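Local atomic coordinates of tailspike protein (Siphovirus 9NA, PDB entry 3RIQ), a protein that probably recognises Salmonella lipopolysaccharide as the receptor-binding part of the phage tail and cleaves its polysaccharide as an endorhamnosidase. Residues G209-Y214 / I239-G244; I270-C275 / I315-C320; M321-W326 / H343-F348. One frame throughout, in Å; residues are numbered along the deposited sequence.

Contact 1. Residues G209-Y214 / I239-G244; sequences GGEIKY and ISYRVG
The rings of Tyr214 and Tyr241 lie side by side and point the same way, an oblique pair with planes 70° apart and centroids separated by 5.5 Å. A single water, in the plane of each ring at its hydroxyl edge, joins the two, 2.7 Å from Tyr214 OH and 2.8 Å from Tyr241 OH. The guanidinium of Arg242 meets these hydroxyls in two different ways. Its NH1 donates to Tyr214 OH over 3.1 Å, with that oxygen close to the guanidinium plane, whereas Tyr241 OH sits over one face toward the rim and is not bonded to NH1. Arg242 also lays its CG over a face of the Tyr241 ring, at whose edge, in plane, lies Lys213 CB. Gln274, Tyr95 and, through a cation-pi contact, Phe97 hold Arg242 as well.

The backbone here belongs to the parallel strands 211-214 and 238-241, from successive coils of the right-handed beta-helix, with Ile212 both giving and receiving a backbone bond. The last of the four such bonds, from Tyr214 N to Tyr241 O, spans 2.8 Å and ties the aromatic end together.

On the face of Glu211, Lys213, Ile239 and Tyr241, the extended glutamate chain crosses the isoleucine, its CD 3.6 Å from Ile239 CG2. A chi1 of -180° swings CG opposite the backbone N, and the carboxylate then reaches past Ile239 to Tyr241, next on the same face of the sheet, OE2 lying 3.4 Å from Tyr241 CB. Lys213 carries its amine onward to salt bridges with Asp230 and Asp232 of a second subunit.

Contact 2. Residues I270-C275 / I315-C320; sequences ITTIQC and IITRDC
Gln274 NE2 is gripped by two acceptors: Asp319 OD2 across the contact, at 2.9 Å, and Gly101 O from elsewhere in the chain. The donor lies on the anti side of OD2, 30° out of the carboxylate plane, while the acceptor stays near the plane of the amide. The other carboxylate oxygen, OD1, is held by His343 and Lys366. Beside the amide runs the guanidinium of Arg318, brought there by a bend at chi3 (75°). Its NH2 packs 3.8 Å from Gln274 CD without bonding to it, and its NH1 makes a salt bridge to Glu341.

The ends of strands 266-273 and 311-318 run parallel in successive coils of the beta-helix, joined by four backbone bonds, the first from Ile316 N to Ile270 O and the last from Gln274 N to Arg318 O. Thr271 and Ile316 lie alongside each other on the face turned to Arg313 of a second subunit, the branch CG2 of Ile316 resting 3.5 Å from Thr271 OG1. On the face of Thr272 and Thr317, the methyl CG2 of Thr272 reaches Cys320 SG at 3.8 Å.

At the turn Cys275 SG meets Cys320 SG at 3.5 Å, far beyond the length of a disulfide, which leaves these sulfurs in simple packing. The amide, by contrast, has its flip settled by chemistry: NE2 serves two acceptors and OE1 receives Arg242 NE, a pattern that the reversed orientation could not satisfy.

Contact 3. Residues M321-W326 / H343-F348; sequences MGIGAW and HKEGMF
Ile323 and Gly324 pack closely against the backbone of Glu345 and Gly346 where two successive coils of the right-handed beta-helix turn a corner. The backbone draws this tight part together: Gly324 N donates to Glu345 O over 2.8 Å, with the donor in the carbonyl plane. With no side chain on Gly324, Gly346 O can approach its CA to 3.3 Å, on the side where a CB would lie. Ala325 and Met347 turn to the interior of the coil, the first toward Val337 and Thr339, the second toward Ile356, Ile359 and Val361. Two residues before Ile323, Met321 bends at chi2 and chi3 so that its sulfur reaches the imidazole of His343, SD lying 4.0 Å from the ring centroid. The approach is oblique, 37° off the ring normal. Trp103 meets the same imidazole.

The other side is partly exposed and carries the side chains of Trp326, Lys344, Glu345 and Phe348. Trp326 and Phe348 form the one beta bridge of the contact, with the backbone bond from Phe348 N to Ala325 O. Their side chains run the same way and make a T-shaped pair, the tryptophan edge directed at the phenylalanine face with planes at 84° and the centroid of the indole's six-membered ring 5.5 Å from that of Phe348. Ile323 links the buried backbone corner to this pair: its CG2 packs on Phe348 CB, and its CD1 lies over one face of the indole, offset toward its periphery, 3.6 Å above the plane. Its CG1 touches Glu345 OE1, 3.6 Å away. Looser is Lys344, whose long, bent chain folds back along Gly322. Its backbone N donates to Gly322 O from above the carbonyl plane, while at the other end NZ donates to Met321 O at 2.8 Å, tilted 24° from that carbonyl's plane.

The three contacts follow one another along the beta-helix, each closing before the next opens. Contacts 1 and 2 have centres about 9 Å apart and are joined because strands 238-241 and 266-273 are neighbours: Ser240 N lies 2.8 Å from Thr271 O and Arg242 N 2.8 Å from Ile273 O, both probable hydrogen bonds. Contact 3 continues around the corner from contact 2, their centres about 10 Å apart. Two probable hydrogen bonds join them, Asp319 OD1 to His343 NE2 at 2.7 Å and Thr317 OG1 to Gly324 O at 2.9 Å. Contacts 1 and 3 do not touch, their nearest atoms being about 8 Å apart. A second subunit borders contacts 1 and 2, whereas contact 3 touches no other chain.

Contact 1. Residues G209-Y214 / I239-G244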
loop_
_atom_site.group_PDB
_atom_site.type_symbol
_atom_site.label_atom_id
_atom_site.label_comp_id
_atom_site.label_asym_id
_atom_site.label_seq_id
_atom_site.Cartn_x
_atom_site.Cartn_y
_atom_site.Cartn_z
ATOM N N GLY A 209 -2.055 15.675 6.713
ATOM C CA GLY A 209 -2.854 16.250 5.619
ATOM C C GLY A 209 -2.137 17.363 4.904
ATOM O O GLY A 209 -1.142 17.903 5.426
ATOM N N GLY A 210 -2.668 17.744 3.726
ATOM C CA GLY A 210 -2.286 18.993 3.079
ATOM C C GLY A 210 -1.075 18.953 2.172
ATOM O O GLY A 210 -0.620 17.885 1.722
ATOM N N GLU A 211 -0.565 20.140 1.905
ATOM C CA GLU A 211 0.502 20.355 0.934
ATOM C C GLU A 211 1.302 21.585 1.314
ATOM O O GLU A 211 0.715 22.638 1.678
ATOM C CB GLU A 211 -0.054 20.512 -0.502
ATOM C CG GLU A 211 1.061 20.733 -1.539
ATOM C CD GLU A 211 0.674 20.392 -2.983
ATOM O OE1 GLU A 211 -0.495 19.965 -3.222
ATOM O OE2 GLU A 211 1.563 20.528 -3.894
ATOM N N ILE A 212 2.624 21.458 1.260
ATOM C CA ILE A 212 3.552 22.569 1.510
ATOM C C ILE A 212 4.426 22.696 0.265
ATOM O O ILE A 212 4.954 21.684 -0.226
ATOM C CB ILE A 212 4.412 22.253 2.782
ATOM C CG1 ILE A 212 3.498 22.323 4.039
ATOM C CG2 ILE A 212 5.630 23.208 2.889
ATOM C CD1 ILE A 212 4.107 21.727 5.260
ATOM N N LYS A 213 4.608 23.931 -0.202
ATOM C CA LYS A 213 5.273 24.237 -1.472
ATOM C C LYS A 213 6.467 25.153 -1.277
ATOM O O LYS A 213 6.399 26.127 -0.505
ATOM C CB LYS A 213 4.291 24.951 -2.410
ATOM C CG LYS A 213 2.967 24.232 -2.560
ATOM C CD LYS A 213 2.047 24.951 -3.575
ATOM C CE LYS A 213 0.702 24.228 -3.628
ATOM N NZ LYS A 213 -0.254 24.815 -4.644
ATOM N N TYR A 214 7.559 24.859 -1.980
ATOM C CA TYR A 214 8.755 25.730 -1.956
ATOM C C TYR A 214 9.317 25.932 -0.532
ATOM O O TYR A 214 9.304 24.995 0.262
ATOM C CB TYR A 214 8.546 27.048 -2.745
ATOM C CG TYR A 214 8.212 26.780 -4.200
ATOM C CD1 TYR A 214 9.222 26.421 -5.110
ATOM C CD2 TYR A 214 6.892 26.853 -4.674
ATOM C CE1 TYR A 214 8.929 26.134 -6.461
ATOM C CE2 TYR A 214 6.565 26.582 -6.042
ATOM C CZ TYR A 214 7.599 26.216 -6.918
ATOM O OH TYR A 214 7.312 25.955 -8.235
ATOM N N ILE A 239 1.697 16.222 0.926
ATOM C CA ILE A 239 2.408 16.428 -0.369
ATOM C C ILE A 239 3.449 17.514 -0.112
ATOM O O ILE A 239 3.095 18.598 0.356
ATOM C CB ILE A 239 1.432 16.854 -1.500
ATOM C CG1 ILE A 239 0.382 15.758 -1.736
ATOM C CG2 ILE A 239 2.221 17.166 -2.756
ATOM C CD1 ILE A 239 -0.736 16.167 -2.659
ATOM N N SER A 240 4.717 17.240 -0.412
ATOM C CA SER A 240 5.818 18.205 -0.255
ATOM C C SER A 240 6.293 18.533 -1.658
ATOM O O SER A 240 6.790 17.627 -2.376
ATOM C CB SER A 240 6.941 17.549 0.545
ATOM O OG SER A 240 8.078 18.387 0.593
ATOM N N TYR A 241 6.112 19.788 -2.082
ATOM C CA TYR A 241 6.319 20.145 -3.499
ATOM C C TYR A 241 7.418 21.170 -3.697
ATOM O O TYR A 241 7.296 22.312 -3.221
ATOM C CB TYR A 241 5.001 20.731 -4.037
ATOM C CG TYR A 241 5.079 21.333 -5.433
ATOM C CD1 TYR A 241 5.448 20.561 -6.560
ATOM C CD2 TYR A 241 4.743 22.684 -5.627
ATOM C CE1 TYR A 241 5.492 21.133 -7.844
ATOM C CE2 TYR A 241 4.782 23.271 -6.917
ATOM C CZ TYR A 241 5.151 22.467 -8.014
ATOM O OH TYR A 241 5.179 22.976 -9.301
ATOM N N ARG A 242 8.489 20.760 -4.363
ATOM C CA ARG A 242 9.585 21.687 -4.742
ATOM C C ARG A 242 10.224 22.473 -3.587
ATOM O O ARG A 242 10.616 23.672 -3.738
ATOM C CB ARG A 242 9.132 22.634 -5.867
ATOM C CG ARG A 242 8.998 21.882 -7.179
ATOM C CD ARG A 242 8.503 22.818 -8.273
ATOM N NE ARG A 242 8.437 22.139 -9.560
ATOM C CZ ARG A 242 8.076 22.751 -10.677
ATOM N NH1 ARG A 242 7.831 24.075 -10.649
ATOM N NH2 ARG A 242 8.039 22.077 -11.821
ATOM N N VAL A 243 10.362 21.801 -2.449
ATOM C CA VAL A 243 11.123 22.438 -1.368
ATOM C C VAL A 243 12.620 22.506 -1.723
ATOM O O VAL A 243 13.146 21.723 -2.538
ATOM C CB VAL A 243 10.881 21.769 0.029
ATOM C CG1 VAL A 243 9.393 21.737 0.303
ATOM C CG2 VAL A 243 11.501 20.388 0.116
ATOM N N GLY A 244 13.309 23.461 -1.102
ATOM C CA GLY A 244 14.744 23.672 -1.398
ATOM C C GLY A 244 15.677 22.645 -0.738
ATOM O O GLY A 244 16.847 22.507 -1.173
HETATM O O HOH W 1 4.858 25.801 -9.250
#

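Contact 2. Residues I270-C275 / I315-C320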
loop_
_atom_site.group_PDB
_atom_site.type_symbol
_atom_site.label_atom_id
_atom_site.label_comp_id
_atom_site.label_asym_id
_atom_site.label_seq_id
_atom_site.Cartn_x
_atom_site.Cartn_y
_atom_site.Cartn_z
ATOM N N ILE A 270 3.710 10.097 2.372
ATOM C CA ILE A 270 4.299 11.357 1.987
ATOM C C ILE A 270 4.583 11.247 0.500
ATOM O O ILE A 270 5.171 10.263 0.057
ATOM C CB ILE A 270 5.578 11.648 2.769
ATOM C CG1 ILE A 270 5.263 11.724 4.279
ATOM C CG2 ILE A 270 6.263 12.968 2.227
ATOM C CD1 ILE A 270 6.457 11.784 5.178
ATOM N N THR A 271 4.145 12.254 -0.255
ATOM C CA THR A 271 4.399 12.379 -1.695
ATOM C C THR A 271 5.340 13.555 -1.866
ATOM O O THR A 271 4.939 14.697 -1.567
ATOM C CB THR A 271 3.072 12.709 -2.451
ATOM O OG1 THR A 271 2.143 11.641 -2.239
ATOM C CG2 THR A 271 3.318 12.940 -3.938
ATOM N N THR A 272 6.555 13.308 -2.359
ATOM C CA THR A 272 7.531 14.405 -2.535
ATOM C C THR A 272 7.806 14.584 -4.001
ATOM O O THR A 272 8.193 13.629 -4.688
ATOM C CB THR A 272 8.845 14.130 -1.816
ATOM O OG1 THR A 272 8.587 13.911 -0.431
ATOM C CG2 THR A 272 9.795 15.337 -1.981
ATOM N N ILE A 273 7.550 15.786 -4.486
ATOM C CA ILE A 273 7.734 16.098 -5.908
ATOM C C ILE A 273 8.846 17.128 -6.099
ATOM O O ILE A 273 8.713 18.255 -5.640
ATOM C CB ILE A 273 6.414 16.676 -6.488
ATOM C CG1 ILE A 273 5.273 15.618 -6.401
ATOM C CG2 ILE A 273 6.639 17.181 -7.946
ATOM C CD1 ILE A 273 3.817 16.168 -6.662
ATOM N N GLN A 274 9.933 16.746 -6.780
ATOM C CA GLN A 274 10.998 17.681 -7.199
ATOM C C GLN A 274 11.590 18.516 -6.066
ATOM O O GLN A 274 11.823 19.716 -6.235
ATOM C CB GLN A 274 10.529 18.571 -8.346
ATOM C CG GLN A 274 10.263 17.757 -9.617
ATOM C CD GLN A 274 9.774 18.638 -10.756
ATOM O OE1 GLN A 274 8.879 19.501 -10.580
ATOM N NE2 GLN A 274 10.353 18.443 -11.930
ATOM N N CYS A 275 11.867 17.901 -4.913
ATOM C CA CYS A 275 12.705 18.623 -3.911
ATOM C C CYS A 275 14.159 18.671 -4.415
ATOM O O CYS A 275 14.553 17.879 -5.288
ATOM C CB CYS A 275 12.624 17.986 -2.527
ATOM S SG CYS A 275 13.230 16.267 -2.456
ATOM N N ILE A 315 5.467 5.781 1.015
ATOM C CA ILE A 315 6.140 7.000 0.540
ATOM C C ILE A 315 6.206 6.918 -0.984
ATOM O O ILE A 315 6.439 5.830 -1.546
ATOM C CB ILE A 315 7.582 7.042 1.066
ATOM C CG1 ILE A 315 7.611 6.895 2.589
ATOM C CG2 ILE A 315 8.313 8.307 0.578
ATOM C CD1 ILE A 315 6.896 7.999 3.402
ATOM N N ILE A 316 6.025 8.044 -1.672
ATOM C CA ILE A 316 6.271 8.079 -3.129
ATOM C C ILE A 316 6.990 9.382 -3.447
ATOM O O ILE A 316 6.566 10.452 -2.970
ATOM C CB ILE A 316 4.964 7.916 -3.959
ATOM C CG1 ILE A 316 5.305 7.895 -5.469
ATOM C CG2 ILE A 316 3.910 8.989 -3.605
ATOM C CD1 ILE A 316 4.126 7.505 -6.369
ATOM N N THR A 317 8.074 9.322 -4.220
ATOM C CA THR A 317 8.807 10.548 -4.582
ATOM C C THR A 317 9.089 10.557 -6.054
ATOM O O THR A 317 9.243 9.497 -6.657
ATOM C CB THR A 317 10.120 10.746 -3.754
ATOM O OG1 THR A 317 11.184 9.966 -4.320
ATOM C CG2 THR A 317 9.896 10.356 -2.268
ATOM N N ARG A 318 9.124 11.748 -6.651
ATOM C CA ARG A 318 9.304 11.836 -8.116
ATOM C C ARG A 318 10.245 12.959 -8.491
ATOM O O ARG A 318 10.015 14.129 -8.116
ATOM C CB ARG A 318 7.946 12.035 -8.821
ATOM C CG ARG A 318 8.041 11.930 -10.353
ATOM C CD ARG A 318 6.778 12.474 -11.110
ATOM N NE ARG A 318 6.732 13.957 -11.122
ATOM C CZ ARG A 318 7.402 14.722 -11.984
ATOM N NH1 ARG A 318 8.196 14.148 -12.880
ATOM N NH2 ARG A 318 7.311 16.063 -11.927
ATOM N N ASP A 319 11.274 12.603 -9.268
ATOM C CA ASP A 319 12.209 13.572 -9.884
ATOM C C ASP A 319 12.889 14.488 -8.828
ATOM O O ASP A 319 13.096 15.694 -9.064
ATOM C CB ASP A 319 11.456 14.386 -10.977
ATOM C CG ASP A 319 12.376 15.064 -11.989
ATOM O OD1 ASP A 319 13.556 14.645 -12.170
ATOM O OD2 ASP A 319 11.894 16.041 -12.629
ATOM N N CYS A 320 13.255 13.898 -7.694
ATOM C CA CYS A 320 13.999 14.603 -6.677
ATOM C C CYS A 320 15.470 14.673 -7.070
ATOM O O CYS A 320 16.014 13.704 -7.606
ATOM C CB CYS A 320 13.826 13.883 -5.345
ATOM S SG CYS A 320 12.064 13.973 -4.758
#

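Contact 3. Residues M321-W326 / H343-F348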
loop_
_atom_site.group_PDB
_atom_site.type_symbol
_atom_site.label_atom_id
_atom_site.label_comp_id
_atom_site.label_asym_id
_atom_site.label_seq_id
_atom_site.Cartn_x
_atom_site.Cartn_y
_atom_site.Cartn_z
ATOM N N MET A 321 16.097 15.837 -6.843
ATOM C CA MET A 321 17.461 16.043 -7.299
ATOM C C MET A 321 18.502 15.275 -6.484
ATOM O O MET A 321 19.598 14.953 -6.997
ATOM C CB MET A 321 17.751 17.543 -7.332
ATOM C CG MET A 321 19.122 17.952 -7.875
ATOM S SD MET A 321 19.550 17.346 -9.538
ATOM C CE MET A 321 18.519 18.389 -10.591
ATOM N N GLY A 322 18.147 14.944 -5.242
ATOM C CA GLY A 322 18.995 14.152 -4.354
ATOM C C GLY A 322 18.626 12.671 -4.433
ATOM O O GLY A 322 18.328 12.117 -5.526
ATOM N N ILE A 323 18.663 12.020 -3.271
ATOM C CA ILE A 323 18.340 10.599 -3.159
ATOM C C ILE A 323 16.829 10.447 -3.090
ATOM O O ILE A 323 16.138 11.287 -2.519
ATOM C CB ILE A 323 19.055 10.001 -1.922
ATOM C CG1 ILE A 323 20.581 10.103 -2.125
ATOM C CG2 ILE A 323 18.630 8.542 -1.638
ATOM C CD1 ILE A 323 21.398 9.739 -0.868
ATOM N N GLY A 324 16.310 9.387 -3.717
ATOM C CA GLY A 324 14.856 9.245 -3.799
ATOM C C GLY A 324 14.197 9.143 -2.425
ATOM O O GLY A 324 13.141 9.742 -2.203
ATOM N N ALA A 325 14.820 8.408 -1.504
ATOM C CA ALA A 325 14.341 8.271 -0.096
ATOM C C ALA A 325 15.498 7.631 0.636
ATOM O O ALA A 325 16.099 6.649 0.136
ATOM C CB ALA A 325 13.108 7.352 -0.004
ATOM N N TRP A 326 15.834 8.165 1.807
ATOM C CA TRP A 326 16.892 7.544 2.598
ATOM C C TRP A 326 16.792 7.787 4.095
ATOM O O TRP A 326 16.029 8.664 4.579
ATOM C CB TRP A 326 18.293 7.895 2.085
ATOM C CG TRP A 326 18.888 9.250 2.438
ATOM C CD1 TRP A 326 18.253 10.479 2.514
ATOM C CD2 TRP A 326 20.286 9.508 2.639
ATOM N NE1 TRP A 326 19.200 11.489 2.784
ATOM C CE2 TRP A 326 20.444 10.911 2.866
ATOM C CE3 TRP A 326 21.429 8.688 2.638
ATOM C CZ2 TRP A 326 21.704 11.499 3.087
ATOM C CZ3 TRP A 326 22.693 9.274 2.845
ATOM C CH2 TRP A 326 22.813 10.661 3.066
ATOM N N HIS A 343 17.654 11.667 -8.957
ATOM C CA HIS A 343 18.882 12.010 -9.675
ATOM C C HIS A 343 20.129 11.325 -9.079
ATOM O O HIS A 343 21.091 11.028 -9.815
ATOM C CB HIS A 343 19.047 13.526 -9.801
ATOM C CG HIS A 343 18.025 14.153 -10.699
ATOM N ND1 HIS A 343 18.365 14.954 -11.769
ATOM C CD2 HIS A 343 16.677 14.058 -10.713
ATOM C CE1 HIS A 343 17.260 15.361 -12.382
ATOM N NE2 HIS A 343 16.221 14.821 -11.764
ATOM N N LYS A 344 20.084 11.031 -7.786
ATOM C CA LYS A 344 21.112 10.224 -7.118
ATOM C C LYS A 344 20.565 8.805 -6.941
ATOM O O LYS A 344 19.767 8.337 -7.791
ATOM C CB LYS A 344 21.521 10.857 -5.767
ATOM C CG LYS A 344 21.826 12.373 -5.843
ATOM C CD LYS A 344 22.983 12.712 -6.752
ATOM C CE LYS A 344 23.349 14.236 -6.653
ATOM N NZ LYS A 344 22.378 15.149 -7.360
ATOM N N GLU A 345 20.950 8.109 -5.865
ATOM C CA GLU A 345 20.386 6.780 -5.637
ATOM C C GLU A 345 18.860 6.820 -5.441
ATOM O O GLU A 345 18.315 7.828 -4.988
ATOM C CB GLU A 345 21.000 6.124 -4.418
ATOM C CG GLU A 345 22.492 5.794 -4.562
ATOM C CD GLU A 345 23.443 6.941 -4.176
ATOM O OE1 GLU A 345 22.996 8.078 -3.907
ATOM O OE2 GLU A 345 24.656 6.673 -4.120
ATOM N N GLY A 346 18.182 5.727 -5.788
ATOM C CA GLY A 346 16.732 5.668 -5.649
ATOM C C GLY A 346 16.231 5.427 -4.229
ATOM O O GLY A 346 15.178 5.926 -3.832
ATOM N N MET A 347 17.007 4.666 -3.471
ATOM C CA MET A 347 16.694 4.267 -2.084
ATOM C C MET A 347 18.041 3.983 -1.440
ATOM O O MET A 347 18.889 3.297 -2.039
ATOM C CB MET A 347 15.796 3.016 -2.040
ATOM C CG MET A 347 15.280 2.682 -0.637
ATOM S SD MET A 347 15.604 0.983 -0.082
ATOM C CE MET A 347 17.244 1.102 0.647
ATOM N N PHE A 348 18.252 4.485 -0.225
ATOM C CA PHE A 348 19.576 4.351 0.399
ATOM C C PHE A 348 19.393 4.125 1.916
ATOM O O PHE A 348 18.753 4.918 2.616
ATOM C CB PHE A 348 20.410 5.621 0.105
ATOM C CG PHE A 348 21.904 5.477 0.293
ATOM C CD1 PHE A 348 22.773 5.766 -0.779
ATOM C CD2 PHE A 348 22.473 5.152 1.535
ATOM C CE1 PHE A 348 24.197 5.690 -0.620
ATOM C CE2 PHE A 348 23.873 5.088 1.692
ATOM C CZ PHE A 348 24.733 5.350 0.616
#